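Local coordinates for putative immunoglobulin-blocking virulence protein (Mycoplasma mycoides subsp. capri, PDB 7ADK) that probably captures host immunoglobulins and blocks their antigen binding, acting with a partner lipoprotein, at residues 339-344 against 357-362; 173-178 against 335-340; 706-711 against 718-723. One frame throughout, in Å; residues are numbered along the deposited sequence.

Contact 1 (339-344 against 357-362); sequences TVTSRL and DEYYSR
Two carbons of Leu344 close on the carbonyl oxygen of Tyr359: Leu344 CB lies 3.5 Å from Tyr359 O, and Leu344 CD2 comes in at 3.6 Å from the same Tyr359 O. Both are van der Waals contacts. Leu344 CB also rests 4.2 Å from Tyr359 CB, so the leucine packs on the main chain and the root of the tyrosine rather than on its ring.

The ring itself belongs to Thr341. Its methyl CG2 sits over one face in a CH-pi contact, 3.7 Å from the centroid of the Tyr359 ring and 19° from the ring normal. That methyl lies beside the threonine's backbone N and anti to its carbonyl carbon, which carries it out to the tyrosine. On the opposite face, near the rim, is CE1 of the following residue, Tyr360, so the Tyr359 ring is sandwiched between its sequence neighbour and the helix.

Thr341 is in the first turn of helix 339-351, where its backbone N bonds to OD1 of Asn338. The irregular chain after this helix doubles back and lays an aromatic side chain against its first turns, a local helix-loop packing with a CH-pi contact at its centre.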
loop_
_atom_site.group_PDB
_atom_site.type_symbol
_atom_site.label_atom_id
_atom_site.label_comp_id
_atom_site.label_asym_id
_atom_site.label_seq_id
_atom_site.Cartn_x
_atom_site.Cartn_y
_atom_site.Cartn_z
ATOM N N THR A 339 -9.651 34.239 19.671
ATOM C CA THR A 339 -9.618 34.487 18.222
ATOM C C THR A 339 -10.178 33.328 17.386
ATOM O O THR A 339 -10.739 33.560 16.319
ATOM C CB THR A 339 -8.179 34.778 17.781
ATOM O OG1 THR A 339 -7.353 33.693 18.112
ATOM C CG2 THR A 339 -7.585 36.006 18.452
ATOM N N VAL A 340 -10.074 32.082 17.861
ATOM C CA VAL A 340 -10.457 30.879 17.119
ATOM C C VAL A 340 -11.961 30.686 17.165
ATOM O O VAL A 340 -12.612 30.629 16.127
ATOM C CB VAL A 340 -9.704 29.644 17.636
ATOM C CG1 VAL A 340 -10.046 28.391 16.840
ATOM C CG2 VAL A 340 -8.199 29.851 17.574
ATOM N N THR A 341 -12.563 30.642 18.354
ATOM C CA THR A 341 -14.009 30.392 18.483
ATOM C C THR A 341 -14.854 31.546 17.989
ATOM O O THR A 341 -15.911 31.319 17.425
ATOM C CB THR A 341 -14.436 30.024 19.909
ATOM O OG1 THR A 341 -14.150 31.038 20.838
ATOM C CG2 THR A 341 -13.761 28.755 20.387
ATOM N N SER A 342 -14.414 32.793 18.148
ATOM C CA SER A 342 -15.148 33.956 17.629
ATOM C C SER A 342 -15.188 33.971 16.102
ATOM O O SER A 342 -16.232 34.270 15.527
ATOM C CB SER A 342 -14.556 35.258 18.164
ATOM O OG SER A 342 -13.208 35.368 17.790
ATOM N N ARG A 343 -14.099 33.574 15.430
ATOM C CA ARG A 343 -14.071 33.342 13.981
ATOM C C ARG A 343 -14.985 32.191 13.577
ATOM O O ARG A 343 -15.839 32.391 12.724
ATOM C CB ARG A 343 -12.632 33.099 13.512
ATOM C CG ARG A 343 -12.471 33.066 11.976
ATOM C CD ARG A 343 -11.561 31.936 11.493
ATOM N NE ARG A 343 -10.243 31.993 12.132
ATOM C CZ ARG A 343 -9.547 30.992 12.630
ATOM N NH1 ARG A 343 -9.871 29.754 12.444
ATOM N NH2 ARG A 343 -8.497 31.230 13.344
ATOM N N LEU A 344 -14.880 31.006 14.186
ATOM C CA LEU A 344 -15.758 29.879 13.853
ATOM C C LEU A 344 -17.247 30.161 14.131
ATOM O O LEU A 344 -18.097 29.736 13.358
ATOM C CB LEU A 344 -15.308 28.605 14.583
ATOM C CG LEU A 344 -14.247 27.778 13.846
ATOM C CD1 LEU A 344 -12.839 28.299 14.049
ATOM C CD2 LEU A 344 -14.293 26.328 14.296
ATOM N N ASP A 357 -26.032 28.840 15.359
ATOM C CA ASP A 357 -25.528 29.871 16.282
ATOM C C ASP A 357 -24.278 29.469 17.081
ATOM O O ASP A 357 -23.622 30.311 17.686
ATOM C CB ASP A 357 -26.665 30.264 17.229
ATOM C CG ASP A 357 -26.494 31.624 17.895
ATOM O OD1 ASP A 357 -27.111 31.854 18.954
ATOM O OD2 ASP A 357 -25.771 32.491 17.364
ATOM N N GLU A 358 -23.966 28.179 17.138
ATOM C CA GLU A 358 -22.780 27.613 17.792
ATOM C C GLU A 358 -21.487 27.868 16.998
ATOM O O GLU A 358 -21.515 28.296 15.853
ATOM C CB GLU A 358 -22.952 26.094 17.977
ATOM C CG GLU A 358 -24.168 25.679 18.812
ATOM C CD GLU A 358 -24.848 24.433 18.249
ATOM O OE1 GLU A 358 -24.218 23.366 18.156
ATOM O OE2 GLU A 358 -26.020 24.527 17.874
ATOM N N TYR A 359 -20.333 27.602 17.622
ATOM C CA TYR A 359 -19.028 27.606 16.956
ATOM C C TYR A 359 -18.500 26.215 16.573
ATOM O O TYR A 359 -17.507 26.132 15.857
ATOM C CB TYR A 359 -18.009 28.383 17.796
ATOM C CG TYR A 359 -17.549 27.747 19.088
ATOM C CD1 TYR A 359 -16.567 26.739 19.073
ATOM C CD2 TYR A 359 -18.058 28.209 20.314
ATOM C CE1 TYR A 359 -16.104 26.188 20.282
ATOM C CE2 TYR A 359 -17.590 27.669 21.524
ATOM C CZ TYR A 359 -16.611 26.658 21.512
ATOM O OH TYR A 359 -16.172 26.182 22.689
ATOM N N TYR A 360 -19.118 25.122 17.017
ATOM C CA TYR A 360 -18.609 23.770 16.791
ATOM C C TYR A 360 -18.617 23.367 15.312
ATOM O O TYR A 360 -19.524 23.721 14.557
ATOM C CB TYR A 360 -19.416 22.768 17.618
ATOM C CG TYR A 360 -19.611 23.197 19.056
ATOM C CD1 TYR A 360 -18.500 23.408 19.892
ATOM C CD2 TYR A 360 -20.907 23.452 19.536
ATOM C CE1 TYR A 360 -18.688 23.881 21.196
ATOM C CE2 TYR A 360 -21.097 23.941 20.837
ATOM C CZ TYR A 360 -19.984 24.160 21.669
ATOM O OH TYR A 360 -20.146 24.629 22.923
ATOM N N SER A 361 -17.636 22.572 14.898
ATOM C CA SER A 361 -17.651 21.860 13.618
ATOM C C SER A 361 -18.679 20.732 13.621
ATOM O O SER A 361 -19.008 20.177 14.670
ATOM C CB SER A 361 -16.262 21.312 13.312
ATOM O OG SER A 361 -15.859 20.393 14.288
ATOM N N ARG A 362 -19.210 20.361 12.456
ATOM C CA ARG A 362 -20.161 19.250 12.356
ATOM C C ARG A 362 -19.468 17.894 12.457
ATOM O O ARG A 362 -18.365 17.715 11.953
ATOM C CB ARG A 362 -20.964 19.351 11.062
ATOM C CG ARG A 362 -21.738 20.668 10.951
ATOM C CD ARG A 362 -22.720 20.629 9.793
ATOM N NE ARG A 362 -22.078 20.259 8.529
ATOM C CZ ARG A 362 -22.587 19.511 7.582
ATOM N NH1 ARG A 362 -21.931 19.315 6.499
ATOM N NH2 ARG A 362 -23.733 18.920 7.666
#

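Contact 2 (173-178 against 335-340); sequences NKILSV and DEYNTV
Asn173 meets Tyr337 with its main chain: Asn173 O lies at the edge of the tyrosine ring, close to its plane, 3.6 Å from Tyr337 CD2. The asparagine side chain adds a looser touch, with Asn173 CB 4.2 Å from Tyr337 CE2.

Next comes Lys174, whose side chain leaves the contact while its backbone pairs with Glu144. Ile175 then turns back toward Tyr337 and makes the main apolar contact. Its CD1 sits over one face of the Tyr337 ring in a CH-pi contact, 4.1 Å from the centroid and 25° off the normal. The methyl is displaced toward the rim, 3.8 Å from Tyr337 CG, and Ile175 CG1 follows it at 3.9 Å from Tyr337 CD2. The two side chains cross at about a right angle, so the isoleucine brings its terminal branch down on the ring. CG1 is placed beside the isoleucine's backbone N (chi1 -62°), and CD1 continues from there.

Beyond Ile175 the strand runs away from Tyr337. On the other segment, Asn338 follows Tyr337 as the N-cap of helix 339-351, its OD1 accepting from Thr341 N and, weakly, from Val340 N.

Strand 174-178 is an outermost strand of a three-stranded antiparallel sheet, paired with strand 138-144. Ile132 of strand 130-133 touches both Ile175 and Tyr337, so the tyrosine just ahead of helix 339-351 packs against side chains from both outer strands of this sheet.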
loop_
_atom_site.group_PDB
_atom_site.type_symbol
_atom_site.label_atom_id
_atom_site.label_comp_id
_atom_site.label_asym_id
_atom_site.label_seq_id
_atom_site.Cartn_x
_atom_site.Cartn_y
_atom_site.Cartn_z
ATOM N N ASN A 173 -10.944 42.140 19.618
ATOM C CA ASN A 173 -9.879 42.991 20.148
ATOM C C ASN A 173 -8.699 42.204 20.746
ATOM O O ASN A 173 -8.824 41.030 21.100
ATOM C CB ASN A 173 -10.518 43.949 21.179
ATOM C CG ASN A 173 -11.740 44.682 20.651
ATOM O OD1 ASN A 173 -12.828 44.141 20.606
ATOM N ND2 ASN A 173 -11.621 45.904 20.224
ATOM N N LYS A 174 -7.554 42.876 20.903
ATOM C CA LYS A 174 -6.304 42.343 21.473
ATOM C C LYS A 174 -6.043 42.923 22.869
ATOM O O LYS A 174 -6.302 44.100 23.099
ATOM C CB LYS A 174 -5.165 42.685 20.494
ATOM C CG LYS A 174 -3.827 41.968 20.719
ATOM C CD LYS A 174 -3.859 40.487 20.307
ATOM C CE LYS A 174 -2.441 39.913 20.292
ATOM N NZ LYS A 174 -2.374 38.540 19.742
ATOM N N ILE A 175 -5.518 42.118 23.795
ATOM C CA ILE A 175 -4.988 42.579 25.092
ATOM C C ILE A 175 -3.466 42.742 24.983
ATOM O O ILE A 175 -2.755 41.752 24.831
ATOM C CB ILE A 175 -5.351 41.582 26.222
ATOM C CG1 ILE A 175 -6.871 41.415 26.451
ATOM C CG2 ILE A 175 -4.701 42.018 27.541
ATOM C CD1 ILE A 175 -7.249 40.062 27.062
ATOM N N LEU A 176 -2.948 43.967 25.083
ATOM C CA LEU A 176 -1.500 44.208 25.046
ATOM C C LEU A 176 -0.827 44.002 26.401
ATOM O O LEU A 176 0.300 43.514 26.469
ATOM C CB LEU A 176 -1.188 45.625 24.550
ATOM C CG LEU A 176 -1.638 45.982 23.133
ATOM C CD1 LEU A 176 -0.929 47.280 22.754
ATOM C CD2 LEU A 176 -1.294 44.930 22.087
ATOM N N SER A 177 -1.484 44.403 27.488
ATOM C CA SER A 177 -1.003 44.233 28.862
ATOM C C SER A 177 -2.139 44.290 29.882
ATOM O O SER A 177 -3.142 44.964 29.675
ATOM C CB SER A 177 0.014 45.315 29.206
ATOM O OG SER A 177 1.241 45.090 28.570
ATOM N N VAL A 178 -1.958 43.618 31.016
ATOM C CA VAL A 178 -2.893 43.546 32.143
ATOM C C VAL A 178 -2.162 43.889 33.434
ATOM O O VAL A 178 -1.104 43.322 33.715
ATOM C CB VAL A 178 -3.502 42.135 32.218
ATOM C CG1 VAL A 178 -4.417 41.955 33.417
ATOM C CG2 VAL A 178 -4.320 41.838 30.970
ATOM N N ASP A 335 -13.302 34.546 26.990
ATOM C CA ASP A 335 -13.968 34.153 25.730
ATOM C C ASP A 335 -14.259 35.305 24.753
ATOM O O ASP A 335 -14.225 35.108 23.543
ATOM C CB ASP A 335 -15.257 33.379 26.043
ATOM C CG ASP A 335 -14.991 31.995 26.640
ATOM O OD1 ASP A 335 -14.179 31.250 26.080
ATOM O OD2 ASP A 335 -15.621 31.625 27.641
ATOM N N GLU A 336 -14.469 36.526 25.235
ATOM C CA GLU A 336 -14.561 37.732 24.398
ATOM C C GLU A 336 -13.254 38.089 23.654
ATOM O O GLU A 336 -13.275 38.927 22.759
ATOM C CB GLU A 336 -15.025 38.928 25.246
ATOM C CG GLU A 336 -16.423 38.759 25.862
ATOM C CD GLU A 336 -16.420 38.275 27.320
ATOM O OE1 GLU A 336 -15.630 37.387 27.695
ATOM O OE2 GLU A 336 -17.252 38.760 28.106
ATOM N N TYR A 337 -12.134 37.453 23.998
ATOM C CA TYR A 337 -10.791 37.679 23.457
ATOM C C TYR A 337 -10.177 36.415 22.819
ATOM O O TYR A 337 -9.043 36.450 22.345
ATOM C CB TYR A 337 -9.898 38.269 24.562
ATOM C CG TYR A 337 -10.422 39.582 25.105
ATOM C CD1 TYR A 337 -11.287 39.596 26.209
ATOM C CD2 TYR A 337 -10.104 40.783 24.452
ATOM C CE1 TYR A 337 -11.879 40.799 26.631
ATOM C CE2 TYR A 337 -10.662 41.995 24.895
ATOM C CZ TYR A 337 -11.576 42.000 25.965
ATOM O OH TYR A 337 -12.192 43.153 26.333
ATOM N N ASN A 338 -10.918 35.303 22.753
ATOM C CA ASN A 338 -10.555 34.135 21.952
ATOM C C ASN A 338 -10.709 34.442 20.445
ATOM O O ASN A 338 -11.773 34.847 19.980
ATOM C CB ASN A 338 -11.389 32.923 22.417
ATOM C CG ASN A 338 -10.981 31.604 21.776
ATOM O OD1 ASN A 338 -10.789 31.488 20.582
ATOM N ND2 ASN A 338 -10.827 30.553 22.535
ATOM N N THR A 339 -9.651 34.239 19.671
ATOM C CA THR A 339 -9.618 34.487 18.222
ATOM C C THR A 339 -10.178 33.328 17.386
ATOM O O THR A 339 -10.739 33.560 16.319
ATOM C CB THR A 339 -8.179 34.778 17.781
ATOM O OG1 THR A 339 -7.353 33.693 18.112
ATOM C CG2 THR A 339 -7.585 36.006 18.452
ATOM N N VAL A 340 -10.074 32.082 17.861
ATOM C CA VAL A 340 -10.457 30.879 17.119
ATOM C C VAL A 340 -11.961 30.686 17.165
ATOM O O VAL A 340 -12.612 30.629 16.127
ATOM C CB VAL A 340 -9.704 29.644 17.636
ATOM C CG1 VAL A 340 -10.046 28.391 16.840
ATOM C CG2 VAL A 340 -8.199 29.851 17.574
#

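Contact 3 (706-711 against 718-723); sequences KYFEYN and GKQIQI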
loop_
_atom_site.group_PDB
_atom_site.type_symbol
_atom_site.label_atom_id
_atom_site.label_comp_id
_atom_site.label_asym_id
_atom_site.label_seq_id
_atom_site.Cartn_x
_atom_site.Cartn_y
_atom_site.Cartn_z
ATOM N N LYS A 706 20.327 22.357 -8.794
ATOM C CA LYS A 706 19.079 22.062 -8.086
ATOM C C LYS A 706 18.283 20.933 -8.723
ATOM O O LYS A 706 17.748 20.114 -7.990
ATOM C CB LYS A 706 18.209 23.315 -7.946
ATOM C CG LYS A 706 18.893 24.553 -7.354
ATOM C CD LYS A 706 19.895 24.266 -6.227
ATOM C CE LYS A 706 20.490 25.551 -5.659
ATOM N NZ LYS A 706 19.509 26.339 -4.895
ATOM N N TYR A 707 18.224 20.834 -10.052
ATOM C CA TYR A 707 17.565 19.703 -10.710
ATOM C C TYR A 707 18.239 18.355 -10.422
ATOM O O TYR A 707 17.556 17.343 -10.426
ATOM C CB TYR A 707 17.489 19.898 -12.222
ATOM C CG TYR A 707 16.555 20.969 -12.735
ATOM C CD1 TYR A 707 15.194 20.691 -12.966
ATOM C CD2 TYR A 707 17.074 22.226 -13.066
ATOM C CE1 TYR A 707 14.358 21.679 -13.512
ATOM C CE2 TYR A 707 16.243 23.208 -13.623
ATOM C CZ TYR A 707 14.889 22.939 -13.847
ATOM O OH TYR A 707 14.120 23.887 -14.422
ATOM N N PHE A 708 19.550 18.305 -10.178
ATOM C CA PHE A 708 20.210 17.069 -9.767
ATOM C C PHE A 708 20.061 16.813 -8.264
ATOM O O PHE A 708 19.826 15.683 -7.864
ATOM C CB PHE A 708 21.680 17.115 -10.198
ATOM C CG PHE A 708 21.871 17.023 -11.695
ATOM C CD1 PHE A 708 21.484 15.853 -12.367
ATOM C CD2 PHE A 708 22.475 18.068 -12.412
ATOM C CE1 PHE A 708 21.656 15.744 -13.752
ATOM C CE2 PHE A 708 22.668 17.956 -13.795
ATOM C CZ PHE A 708 22.243 16.800 -14.465
ATOM N N GLU A 709 20.144 17.836 -7.423
ATOM C CA GLU A 709 20.072 17.714 -5.974
ATOM C C GLU A 709 18.654 17.381 -5.485
ATOM O O GLU A 709 18.476 16.440 -4.712
ATOM C CB GLU A 709 20.620 18.995 -5.350
ATOM C CG GLU A 709 20.795 18.916 -3.839
ATOM C CD GLU A 709 21.280 20.237 -3.231
ATOM O OE1 GLU A 709 21.675 21.153 -3.964
ATOM O OE2 GLU A 709 21.272 20.372 -2.000
ATOM N N TYR A 710 17.642 18.115 -5.939
ATOM C CA TYR A 710 16.282 18.044 -5.404
ATOM C C TYR A 710 15.428 16.940 -6.038
ATOM O O TYR A 710 14.333 16.684 -5.552
ATOM C CB TYR A 710 15.619 19.426 -5.528
ATOM C CG TYR A 710 16.300 20.605 -4.837
ATOM C CD1 TYR A 710 17.273 20.422 -3.836
ATOM C CD2 TYR A 710 15.925 21.915 -5.188
ATOM C CE1 TYR A 710 17.891 21.525 -3.228
ATOM C CE2 TYR A 710 16.540 23.027 -4.582
ATOM C CZ TYR A 710 17.536 22.830 -3.605
ATOM O OH TYR A 710 18.165 23.891 -3.036
ATOM N N ASN A 711 15.879 16.279 -7.110
ATOM C CA ASN A 711 15.158 15.193 -7.767
ATOM C C ASN A 711 15.919 13.878 -7.622
ATOM O O ASN A 711 16.985 13.727 -8.210
ATOM C CB ASN A 711 14.940 15.555 -9.232
ATOM C CG ASN A 711 14.153 14.511 -9.973
ATOM O OD1 ASN A 711 12.944 14.496 -9.996
ATOM N ND2 ASN A 711 14.808 13.596 -10.613
ATOM N N GLY A 718 23.853 12.080 -11.751
ATOM C CA GLY A 718 24.283 13.431 -12.124
ATOM C C GLY A 718 24.484 13.663 -13.629
ATOM O O GLY A 718 25.212 14.573 -14.011
ATOM N N LYS A 719 23.887 12.834 -14.490
ATOM C CA LYS A 719 24.142 12.815 -15.940
ATOM C C LYS A 719 23.608 14.045 -16.680
ATOM O O LYS A 719 22.446 14.430 -16.563
ATOM C CB LYS A 719 23.607 11.517 -16.563
ATOM C CG LYS A 719 24.421 10.310 -16.086
ATOM C CD LYS A 719 24.009 8.987 -16.734
ATOM C CE LYS A 719 22.555 8.632 -16.425
ATOM N NZ LYS A 719 22.228 7.232 -16.790
ATOM N N GLN A 720 24.455 14.625 -17.517
ATOM C CA GLN A 720 24.150 15.765 -18.381
ATOM C C GLN A 720 24.243 15.352 -19.852
ATOM O O GLN A 720 24.941 14.409 -20.202
ATOM C CB GLN A 720 25.116 16.912 -18.076
ATOM C CG GLN A 720 24.975 17.499 -16.666
ATOM C CD GLN A 720 26.127 18.441 -16.316
ATOM O OE1 GLN A 720 26.609 19.201 -17.134
ATOM N NE2 GLN A 720 26.600 18.456 -15.091
ATOM N N ILE A 721 23.527 16.026 -20.740
ATOM C CA ILE A 721 23.654 15.870 -22.195
ATOM C C ILE A 721 23.814 17.262 -22.804
ATOM O O ILE A 721 23.012 18.142 -22.518
ATOM C CB ILE A 721 22.452 15.089 -22.782
ATOM C CG1 ILE A 721 22.735 13.577 -22.794
ATOM C CG2 ILE A 721 22.089 15.574 -24.189
ATOM C CD1 ILE A 721 21.500 12.692 -23.008
ATOM N N GLN A 722 24.775 17.435 -23.706
ATOM C CA GLN A 722 24.852 18.615 -24.564
ATOM C C GLN A 722 24.706 18.183 -26.024
ATOM O O GLN A 722 25.534 17.430 -26.531
ATOM C CB GLN A 722 26.159 19.355 -24.268
ATOM C CG GLN A 722 26.318 20.649 -25.077
ATOM C CD GLN A 722 27.302 21.654 -24.473
ATOM O OE1 GLN A 722 27.693 21.593 -23.321
ATOM N NE2 GLN A 722 27.697 22.666 -25.214
ATOM N N ILE A 723 23.634 18.621 -26.697
ATOM C CA ILE A 723 23.396 18.294 -28.116
ATOM C C ILE A 723 24.477 18.955 -28.998
ATOM O O ILE A 723 25.073 19.936 -28.553
ATOM C CB ILE A 723 21.942 18.610 -28.543
ATOM C CG1 ILE A 723 21.679 20.099 -28.802
ATOM C CG2 ILE A 723 20.942 18.018 -27.539
ATOM C CD1 ILE A 723 20.285 20.396 -29.371
#
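Phe708 reaches across from the helix, and its ring meets three consecutive residues of the other segment, each in a different way. Gly718 O stands over one face, offset toward the rim, and the rest of that residue lies on the same side of the ring, with Gly718 CA 3.7 Å from Phe708 CD1 and Gly718 C 3.5 Å from Phe708 CE1. Lys719 O comes to the edge, near the ring plane, 3.2 Å from Phe708 CZ. The third partner is the aliphatic part of Gln720, whose CG approaches obliquely to 3.6 Å from Phe708 CZ. The two side chains cross at about a right angle, with ring and amide planes 33° apart. No hydrogen bond spans the segments; within this contact the phenyl group meets mainly main-chain atoms.

What sets these partners in place lies one shell out. Phe708 CG stands beside its own backbone N (chi1 -70°), which directs the ring off the helix toward Gly718. Behind it Tyr710 N bonds to Lys706 O over 2.9 Å, within the same segment. Gly718 has a positive phi of 70°, a backbone shape that favours glycine. Lys719 points away from Phe708; its NZ forms a salt bridge with Asp158 of the neighbouring lipoprotein chain and also bonds to Thr685 O, while its backbone pairs with Ile688.

Strand 720-722 is an outermost strand of a small parallel sheet, beside strand 688-690. Ile688 of that neighbouring strand touches the side chains of both Phe708 and Tyr707, and Tyr707 and Tyr710 also pack on Ile677 of strand 676-679. The C-terminal end of helix 698-709 therefore lies against strands of two parallel sheets, with short helix 712-715 leading the chain round to strand 720-722.

Contacts 1 and 2 are neighbours, their centres about 16 Å apart, and they share Thr339 and Val340 at the start of helix 339-351. Contact 2 packs the residue just ahead of that helix against the three-stranded sheet holding strand 174-178; in contact 1 the chain beyond the helix returns to its first turns. Contact 3 is remote: its centre is about 50 Å from that of contact 1 and about 52 Å from that of contact 2, and it lies on the opposite side of the chain's centre from contact 2. Of the three, contact 3 alone includes a residue bonded to the lipoprotein chain, through Lys719; no other protein chain touches the segments of contacts 1 and 2.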